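Local coordinates for DNA polymerase III, beta subunit (Eubacterium rectale, PDB 3T0P), which probably forms a ring-shaped head-to-tail homodimeric clamp around DNA, tethering DNA polymerases and other proteins to it for processive replication, at residues Thr134-Ala147 / Val169-Ile182. Sequence-based numbering, arbitrary orientation.
Sequences TLKEVIRQTIFSIA and VVSLDGHRISIRYI. With EDO (1,2-ethanediol), chain C.
A turn at chi2 (-76°) folds the Arg-180 side chain so that its guanidinium lies flat against the amide of Gln-141: the planes are 6° apart, and Gln-141 CD sits over the guanidinium centre, 3.3 Å from Arg-180 CZ. Gln-141 OE1 lies over the guanidinium face, where no N-H points, so the pair stacks without a hydrogen bond; Arg-180 NE bonds to Tyr-359 OH. Beside it, Val-138 CG2 packs 3.6 Å from Arg-180 CB. Three serine hydroxyls cluster farther along: Ser-145 OG is 2.6 Å from Ser-178 OG and 2.7 Å from Ser-171 OG, while Ser-171 OG donates to Thr-142 O (2.5 Å), whose opposite face receives Ser-145 N. Arg-176 lays one guanidinium face on Ser-145 CB and sets NH1 at the Phe-144 ring edge, in the ring's plane, 3.4 Å from Phe-144 CD1; its NE pairs with Asp-173 OD2 (2.9 Å) and its NH1 with Asp-327. A leucine in its place would probably leave Asp-173 and Asp-327 without this shared cation. Helical residues 134-140 run nearly antiparallel (158°) to strand 176-182, packing helix and turn on the central domain's antiparallel sheet, the helix-on-sheet architecture of sliding clamps, with helix 197-206 alongside and strand 357-361 flanking 176-184.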
ATOM      1  N   THR B 134      15.030  18.412  10.846  1.00 44.52           N
ATOM      2  CA  THR B 134      15.223  19.557   9.958  1.00 44.44           C
ATOM      3  C   THR B 134      15.599  19.081   8.548  1.00 48.29           C
ATOM      4  O   THR B 134      15.028  19.575   7.580  1.00 46.27           O
ATOM      5  CB  THR B 134      16.259  20.486  10.555  1.00 50.10           C
ATOM      6  OG1 THR B 134      15.766  20.964  11.806  1.00 52.99           O
ATOM      7  CG2 THR B 134      16.598  21.650   9.656  1.00 48.16           C
ATOM      8  N   LEU B 135      16.516  18.100   8.438  1.00 44.09           N
ATOM      9  CA  LEU B 135      16.955  17.634   7.132  1.00 42.85           C
ATOM     10  C   LEU B 135      15.837  16.893   6.421  1.00 45.51           C
ATOM     11  O   LEU B 135      15.632  17.095   5.227  1.00 44.49           O
ATOM     12  CB  LEU B 135      18.221  16.743   7.249  1.00 41.92           C
ATOM     13  CG  LEU B 135      18.743  16.136   5.931  1.00 44.47           C
ATOM     14  CD1 LEU B 135      19.093  17.244   4.879  1.00 43.30           C
ATOM     15  CD2 LEU B 135      19.922  15.211   6.188  1.00 46.33           C
ATOM     16  N   LYS B 136      15.134  16.028   7.132  1.00 41.91           N
ATOM     17  CA  LYS B 136      14.044  15.260   6.545  1.00 40.06           C
ATOM     18  C   LYS B 136      12.929  16.202   6.123  1.00 38.89           C
ATOM     19  O   LYS B 136      12.423  16.074   5.009  1.00 36.97           O
ATOM     20  CB  LYS B 136      13.535  14.186   7.515  1.00 41.40           C
ATOM     21  CG  LYS B 136      12.615  13.160   6.866  1.00 46.83           C
ATOM     22  CD  LYS B 136      12.340  11.969   7.803  1.00 50.15           C
ATOM     23  CE  LYS B 136      11.480  10.911   7.144  1.00 47.32           C
ATOM     24  NZ  LYS B 136      11.563   9.608   7.863  1.00 59.76           N
ATOM     25  N   GLU B 137      12.616  17.184   6.958  1.00 35.29           N
ATOM     26  CA  GLU B 137      11.552  18.148   6.665  1.00 37.05           C
ATOM     27  C   GLU B 137      11.892  19.063   5.509  1.00 42.76           C
ATOM     28  O   GLU B 137      11.012  19.326   4.701  1.00 44.19           O
ATOM     29  CB  GLU B 137      11.207  18.995   7.894  1.00 39.92           C
ATOM     30  CG  GLU B 137      10.238  18.311   8.847  1.00 62.60           C
ATOM     31  CD  GLU B 137       8.790  18.242   8.385  1.00 92.00           C
ATOM     32  OE1 GLU B 137       8.079  19.272   8.488  1.00 84.70           O
ATOM     33  OE2 GLU B 137       8.361  17.151   7.941  1.00 83.06           O
ATOM     34  N   VAL B 138      13.132  19.562   5.416  1.00 38.14           N
ATOM     35  CA  VAL B 138      13.480  20.460   4.324  1.00 39.44           C
ATOM     36  C   VAL B 138      13.448  19.702   2.974  1.00 44.30           C
ATOM     37  O   VAL B 138      13.082  20.309   1.973  1.00 47.19           O
ATOM     38  CB  VAL B 138      14.792  21.263   4.549  1.00 43.88           C
ATOM     39  CG1 VAL B 138      16.058  20.446   4.274  1.00 42.61           C
ATOM     40  CG2 VAL B 138      14.786  22.522   3.717  1.00 44.93           C
ATOM     41  N   ILE B 139      13.758  18.392   2.953  1.00 37.25           N
ATOM     42  CA  ILE B 139      13.691  17.606   1.717  1.00 35.64           C
ATOM     43  C   ILE B 139      12.196  17.434   1.359  1.00 42.03           C
ATOM     44  O   ILE B 139      11.811  17.616   0.205  1.00 42.62           O
ATOM     45  CB  ILE B 139      14.417  16.228   1.861  1.00 36.81           C
ATOM     46  CG1 ILE B 139      15.946  16.386   2.047  1.00 36.75           C
ATOM     47  CG2 ILE B 139      14.090  15.288   0.689  1.00 36.73           C
ATOM     48  CD1 ILE B 139      16.670  15.031   2.613  1.00 35.62           C
ATOM     49  N   ARG B 140      11.360  17.091   2.349  1.00 37.92           N
ATOM     50  CA  ARG B 140       9.927  16.889   2.095  1.00 38.02           C
ATOM     51  C   ARG B 140       9.299  18.181   1.506  1.00 42.74           C
ATOM     52  O   ARG B 140       8.514  18.114   0.567  1.00 43.76           O
ATOM     53  CB  ARG B 140       9.203  16.474   3.380  1.00 36.59           C
ATOM     54  CG  ARG B 140       7.751  16.029   3.174  1.00 44.02           C
ATOM     55  CD  ARG B 140       7.079  15.637   4.487  1.00 48.71           C
ATOM     56  NE  ARG B 140       7.004  16.751   5.433  1.00 53.30           N
ATOM     57  CZ  ARG B 140       6.008  17.635   5.478  1.00 75.51           C
ATOM     58  NH1 ARG B 140       4.975  17.531   4.641  1.00 59.28           N
ATOM     59  NH2 ARG B 140       6.023  18.614   6.370  1.00 65.13           N
ATOM     60  N   GLN B 141       9.734  19.325   2.011  1.00 39.35           N
ATOM     61  CA  GLN B 141       9.259  20.660   1.666  1.00 39.38           C
ATOM     62  C   GLN B 141       9.749  21.179   0.318  1.00 43.66           C
ATOM     63  O   GLN B 141       9.271  22.243  -0.109  1.00 44.19           O
ATOM     64  CB  GLN B 141       9.678  21.648   2.757  1.00 39.41           C
ATOM     65  CG  GLN B 141       8.878  21.479   4.040  1.00 33.98           C
ATOM     66  CD  GLN B 141       9.515  22.182   5.207  1.00 48.33           C
ATOM     67  OE1 GLN B 141      10.678  22.617   5.173  1.00 41.28           O
ATOM     68  NE2 GLN B 141       8.763  22.310   6.275  1.00 44.23           N
ATOM     69  N   THR B 142      10.658  20.441  -0.370  1.00 40.22           N
ATOM     70  CA  THR B 142      11.217  20.910  -1.642  1.00 41.27           C
ATOM     71  C   THR B 142      11.372  19.843  -2.728  1.00 45.51           C
ATOM     72  O   THR B 142      11.412  20.201  -3.906  1.00 47.58           O
ATOM     73  CB  THR B 142      12.632  21.543  -1.422  1.00 47.58           C
ATOM     74  OG1 THR B 142      13.494  20.571  -0.831  1.00 44.41           O
ATOM     75  CG2 THR B 142      12.609  22.777  -0.562  1.00 45.25           C
ATOM     76  N   ILE B 143      11.557  18.577  -2.361  1.00 41.09           N
ATOM     77  CA  ILE B 143      11.868  17.489  -3.308  1.00 41.00           C
ATOM     78  C   ILE B 143      10.839  17.298  -4.444  1.00 46.79           C
ATOM     79  O   ILE B 143      11.222  16.872  -5.537  1.00 47.08           O
ATOM     80  CB  ILE B 143      12.150  16.144  -2.580  1.00 43.34           C
ATOM     81  CG1 ILE B 143      13.098  15.232  -3.399  1.00 44.33           C
ATOM     82  CG2 ILE B 143      10.863  15.400  -2.153  1.00 41.38           C
ATOM     83  CD1 ILE B 143      14.457  15.777  -3.623  1.00 44.99           C
ATOM     84  N   PHE B 144       9.563  17.624  -4.201  1.00 44.49           N
ATOM     85  CA  PHE B 144       8.493  17.427  -5.170  1.00 43.37           C
ATOM     86  C   PHE B 144       8.650  18.267  -6.441  1.00 49.84           C
ATOM     87  O   PHE B 144       7.984  17.951  -7.422  1.00 51.70           O
ATOM     88  CB  PHE B 144       7.139  17.742  -4.520  1.00 43.74           C
ATOM     89  CG  PHE B 144       6.988  19.176  -4.093  1.00 44.00           C
ATOM     90  CD1 PHE B 144       6.632  20.156  -5.009  1.00 45.91           C
ATOM     91  CD2 PHE B 144       7.234  19.555  -2.779  1.00 44.90           C
ATOM     92  CE1 PHE B 144       6.533  21.494  -4.628  1.00 46.03           C
ATOM     93  CE2 PHE B 144       7.143  20.896  -2.403  1.00 46.53           C
ATOM     94  CZ  PHE B 144       6.761  21.849  -3.322  1.00 44.67           C
ATOM     95  N   SER B 145       9.457  19.358  -6.424  1.00 45.36           N
ATOM     96  CA  SER B 145       9.527  20.220  -7.604  1.00 44.81           C
ATOM     97  C   SER B 145      10.855  20.139  -8.369  1.00 49.97           C
ATOM     98  O   SER B 145      11.164  21.038  -9.139  1.00 49.94           O
ATOM     99  CB  SER B 145       9.176  21.663  -7.264  1.00 45.75           C
ATOM    100  OG  SER B 145       9.884  22.122  -6.135  1.00 50.90           O
ATOM    101  N   ILE B 146      11.579  19.018  -8.247  1.00 46.09           N
ATOM    102  CA  ILE B 146      12.747  18.735  -9.082  1.00 47.08           C
ATOM    103  C   ILE B 146      12.192  18.231 -10.442  1.00 54.44           C
ATOM    104  O   ILE B 146      11.058  17.745 -10.476  1.00 53.88           O
ATOM    105  CB  ILE B 146      13.724  17.717  -8.416  1.00 49.29           C
ATOM    106  CG1 ILE B 146      13.059  16.320  -8.237  1.00 49.80           C
ATOM    107  CG2 ILE B 146      14.311  18.270  -7.103  1.00 48.79           C
ATOM    108  CD1 ILE B 146      14.012  15.162  -7.835  1.00 58.71           C
ATOM    109  N   ALA B 147      12.955  18.322 -11.542  1.00 54.76           N
ATOM    110  CA  ALA B 147      12.434  17.850 -12.831  1.00 56.87           C
ATOM    111  C   ALA B 147      12.230  16.326 -12.843  1.00 67.98           C
ATOM    112  O   ALA B 147      13.014  15.590 -12.248  1.00 66.90           O
ATOM    113  CB  ALA B 147      13.345  18.265 -13.963  1.00 58.69           C
ATOM    114  N   VAL B 169      17.588  25.954   0.586  1.00 44.91           N
ATOM    115  CA  VAL B 169      17.391  24.747  -0.212  1.00 43.68           C
ATOM    116  C   VAL B 169      16.436  25.098  -1.327  1.00 48.42           C
ATOM    117  O   VAL B 169      15.381  25.676  -1.070  1.00 47.42           O
ATOM    118  CB  VAL B 169      16.933  23.546   0.653  1.00 46.38           C
ATOM    119  CG1 VAL B 169      16.653  22.305  -0.196  1.00 44.87           C
ATOM    120  CG2 VAL B 169      17.983  23.239   1.723  1.00 46.28           C
ATOM    121  N   VAL B 170      16.847  24.822  -2.584  1.00 46.56           N
ATOM    122  CA  VAL B 170      16.099  25.221  -3.788  1.00 46.05           C
ATOM    123  C   VAL B 170      15.924  24.043  -4.737  1.00 49.44           C
ATOM    124  O   VAL B 170      16.878  23.317  -4.999  1.00 49.24           O
ATOM    125  CB  VAL B 170      16.802  26.407  -4.535  1.00 49.61           C
ATOM    126  CG1 VAL B 170      16.001  26.894  -5.739  1.00 49.53           C
ATOM    127  CG2 VAL B 170      17.104  27.571  -3.607  1.00 49.85           C
ATOM    128  N   SER B 171      14.707  23.893  -5.286  1.00 43.82           N
ATOM    129  CA  SER B 171      14.386  22.982  -6.377  1.00 42.67           C
ATOM    130  C   SER B 171      13.521  23.728  -7.397  1.00 50.06           C
ATOM    131  O   SER B 171      12.803  24.666  -7.035  1.00 50.50           O
ATOM    132  CB  SER B 171      13.699  21.725  -5.893  1.00 42.38           C
ATOM    133  OG  SER B 171      12.461  22.038  -5.289  1.00 50.43           O
ATOM    134  N   LEU B 172      13.638  23.357  -8.673  1.00 46.87           N
ATOM    135  CA  LEU B 172      12.872  23.949  -9.754  1.00 47.24           C
ATOM    136  C   LEU B 172      12.799  22.974 -10.925  1.00 51.84           C
ATOM    137  O   LEU B 172      13.680  22.144 -11.101  1.00 51.56           O
ATOM    138  CB  LEU B 172      13.414  25.339 -10.183  1.00 48.44           C
ATOM    139  CG  LEU B 172      14.798  25.452 -10.826  1.00 54.22           C
ATOM    140  CD1 LEU B 172      14.715  25.395 -12.353  1.00 54.73           C
ATOM    141  CD2 LEU B 172      15.430  26.777 -10.471  1.00 56.98           C
ATOM    142  N   ASP B 173      11.734  23.059 -11.711  1.00 50.75           N
ATOM    143  CA  ASP B 173      11.551  22.157 -12.845  1.00 50.65           C
ATOM    144  C   ASP B 173      11.211  22.923 -14.138  1.00 55.40           C
ATOM    145  O   ASP B 173      10.939  22.301 -15.159  1.00 56.87           O
ATOM    146  CB  ASP B 173      10.467  21.122 -12.507  1.00 50.65           C
ATOM    147  CG  ASP B 173       9.095  21.707 -12.191  1.00 59.19           C
ATOM    148  OD1 ASP B 173       8.942  22.955 -12.264  1.00 60.99           O
ATOM    149  OD2 ASP B 173       8.165  20.917 -11.899  1.00 60.03           O
ATOM    150  N   GLY B 174      11.238  24.251 -14.075  1.00 52.96           N
ATOM    151  CA  GLY B 174      10.908  25.123 -15.203  1.00 53.97           C
ATOM    152  C   GLY B 174       9.513  25.715 -15.149  1.00 59.56           C
ATOM    153  O   GLY B 174       9.223  26.666 -15.881  1.00 61.87           O
ATOM    154  N   HIS B 175       8.643  25.171 -14.274  1.00 55.16           N
ATOM    155  CA  HIS B 175       7.257  25.596 -14.063  1.00 54.85           C
ATOM    156  C   HIS B 175       7.024  26.175 -12.678  1.00 53.82           C
ATOM    157  O   HIS B 175       6.001  26.817 -12.451  1.00 53.81           O
ATOM    158  CB  HIS B 175       6.321  24.405 -14.256  1.00 56.38           C
ATOM    159  CG  HIS B 175       6.393  23.839 -15.629  1.00 62.04           C
ATOM    160  ND1 HIS B 175       7.044  22.647 -15.879  1.00 64.74           N
ATOM    161  CD2 HIS B 175       5.945  24.352 -16.796  1.00 65.59           C
ATOM    162  CE1 HIS B 175       6.941  22.453 -17.183  1.00 65.46           C
ATOM    163  NE2 HIS B 175       6.294  23.459 -17.777  1.00 66.39           N
ATOM    164  N   ARG B 176       7.930  25.903 -11.738  1.00 46.52           N
ATOM    165  CA  ARG B 176       7.818  26.333 -10.346  1.00 44.37           C
ATOM    166  C   ARG B 176       9.156  26.300  -9.643  1.00 48.88           C
ATOM    167  O   ARG B 176      10.082  25.644 -10.115  1.00 48.89           O
ATOM    168  CB  ARG B 176       6.842  25.426  -9.592  1.00 40.84           C
ATOM    169  CG  ARG B 176       7.290  23.978  -9.552  1.00 41.40           C
ATOM    170  CD  ARG B 176       6.099  23.110  -9.485  1.00 44.99           C
ATOM    171  NE  ARG B 176       6.397  21.720  -9.803  1.00 44.03           N
ATOM    172  CZ  ARG B 176       5.938  20.699  -9.099  1.00 51.39           C
ATOM    173  NH1 ARG B 176       5.226  20.913  -8.004  1.00 47.33           N
ATOM    174  NH2 ARG B 176       6.216  19.456  -9.463  1.00 44.56           N
ATOM    175  N   ILE B 177       9.238  26.980  -8.492  1.00 44.56           N
ATOM    176  CA  ILE B 177      10.430  27.054  -7.665  1.00 43.39           C
ATOM    177  C   ILE B 177       9.995  26.894  -6.215  1.00 46.65           C
ATOM    178  O   ILE B 177       9.054  27.552  -5.764  1.00 43.44           O
ATOM    179  CB  ILE B 177      11.263  28.365  -7.901  1.00 46.93           C
ATOM    180  CG1 ILE B 177      11.544  28.635  -9.411  1.00 46.64           C
ATOM    181  CG2 ILE B 177      12.589  28.343  -7.092  1.00 48.22           C
ATOM    182  CD1 ILE B 177      12.281  29.994  -9.722  1.00 49.92           C
ATOM    183  N   SER B 178      10.668  25.989  -5.496  1.00 44.00           N
ATOM    184  CA  SER B 178      10.465  25.770  -4.067  1.00 42.64           C
ATOM    185  C   SER B 178      11.728  26.164  -3.347  1.00 47.00           C
ATOM    186  O   SER B 178      12.799  25.651  -3.673  1.00 46.82           O
ATOM    187  CB  SER B 178      10.116  24.323  -3.780  1.00 43.19           C
ATOM    188  OG  SER B 178       8.957  23.961  -4.498  1.00 47.88           O
ATOM    189  N   ILE B 179      11.620  27.113  -2.420  1.00 43.65           N
ATOM    190  CA  ILE B 179      12.755  27.622  -1.647  1.00 44.64           C
ATOM    191  C   ILE B 179      12.430  27.569  -0.166  1.00 47.75           C
ATOM    192  O   ILE B 179      11.434  28.145   0.280  1.00 46.83           O
ATOM    193  CB  ILE B 179      13.180  29.072  -2.050  1.00 48.88           C
ATOM    194  CG1 ILE B 179      13.281  29.243  -3.574  1.00 49.90           C
ATOM    195  CG2 ILE B 179      14.495  29.482  -1.356  1.00 50.97           C
ATOM    196  CD1 ILE B 179      13.285  30.686  -4.046  1.00 58.67           C
ATOM    197  N   ARG B 180      13.314  26.932   0.596  1.00 44.39           N
ATOM    198  CA  ARG B 180      13.231  26.887   2.043  1.00 43.27           C
ATOM    199  C   ARG B 180      14.455  27.543   2.652  1.00 47.86           C
ATOM    200  O   ARG B 180      15.554  27.412   2.134  1.00 47.78           O
ATOM    201  CB  ARG B 180      13.072  25.460   2.532  1.00 42.30           C
ATOM    202  CG  ARG B 180      11.627  24.928   2.427  1.00 42.72           C
ATOM    203  CD  ARG B 180      10.778  25.508   3.535  1.00 42.25           C
ATOM    204  NE  ARG B 180       9.380  25.110   3.407  1.00 47.03           N
ATOM    205  CZ  ARG B 180       8.476  25.237   4.371  1.00 59.32           C
ATOM    206  NH1 ARG B 180       8.821  25.747   5.554  1.00 40.86           N
ATOM    207  NH2 ARG B 180       7.229  24.818   4.180  1.00 41.29           N
ATOM    208  N   TYR B 181      14.241  28.309   3.717  1.00 46.63           N
ATOM    209  CA  TYR B 181      15.286  28.988   4.473  1.00 48.07           C
ATOM    210  C   TYR B 181      15.353  28.426   5.864  1.00 52.21           C
ATOM    211  O   TYR B 181      14.313  28.136   6.474  1.00 49.52           O
ATOM    212  CB  TYR B 181      15.041  30.490   4.541  1.00 51.29           C
ATOM    213  CG  TYR B 181      15.080  31.182   3.201  1.00 55.16           C
ATOM    214  CD1 TYR B 181      13.911  31.444   2.497  1.00 57.67           C
ATOM    215  CD2 TYR B 181      16.276  31.664   2.680  1.00 56.86           C
ATOM    216  CE1 TYR B 181      13.936  32.125   1.275  1.00 62.26           C
ATOM    217  CE2 TYR B 181      16.314  32.356   1.468  1.00 58.34           C
ATOM    218  CZ  TYR B 181      15.144  32.562   0.755  1.00 69.37           C
ATOM    219  OH  TYR B 181      15.182  33.219  -0.453  1.00 73.80           O
ATOM    220  N   ILE B 182      16.587  28.219   6.355  1.00 50.79           N
ATOM    221  CA  ILE B 182      16.847  27.683   7.689  1.00 50.53           C
ATOM    222  C   ILE B 182      17.889  28.576   8.339  1.00 54.82           C
ATOM    223  O   ILE B 182      18.910  28.868   7.727  1.00 54.05           O
ATOM    224  CB  ILE B 182      17.291  26.187   7.626  1.00 53.35           C
ATOM    225  CG1 ILE B 182      16.194  25.284   7.020  1.00 53.03           C
ATOM    226  CG2 ILE B 182      17.733  25.645   8.998  1.00 54.88           C
ATOM    227  CD1 ILE B 182      16.729  23.908   6.519  1.00 62.39           C
TER
HETATM  228  C1  EDO C 396       3.155  14.407   0.488  1.00 95.40           C
HETATM  229  O1  EDO C 396       1.931  14.234   1.215  1.00 96.99           O
HETATM  230  C2  EDO C 396       3.915  15.639   0.983  1.00 93.15           C
HETATM  231  O2  EDO C 396       4.137  15.570   2.400  1.00 97.03           O
HETATM  232  O   HOH W   1       8.461  18.416 -11.142  1.00 52.14           O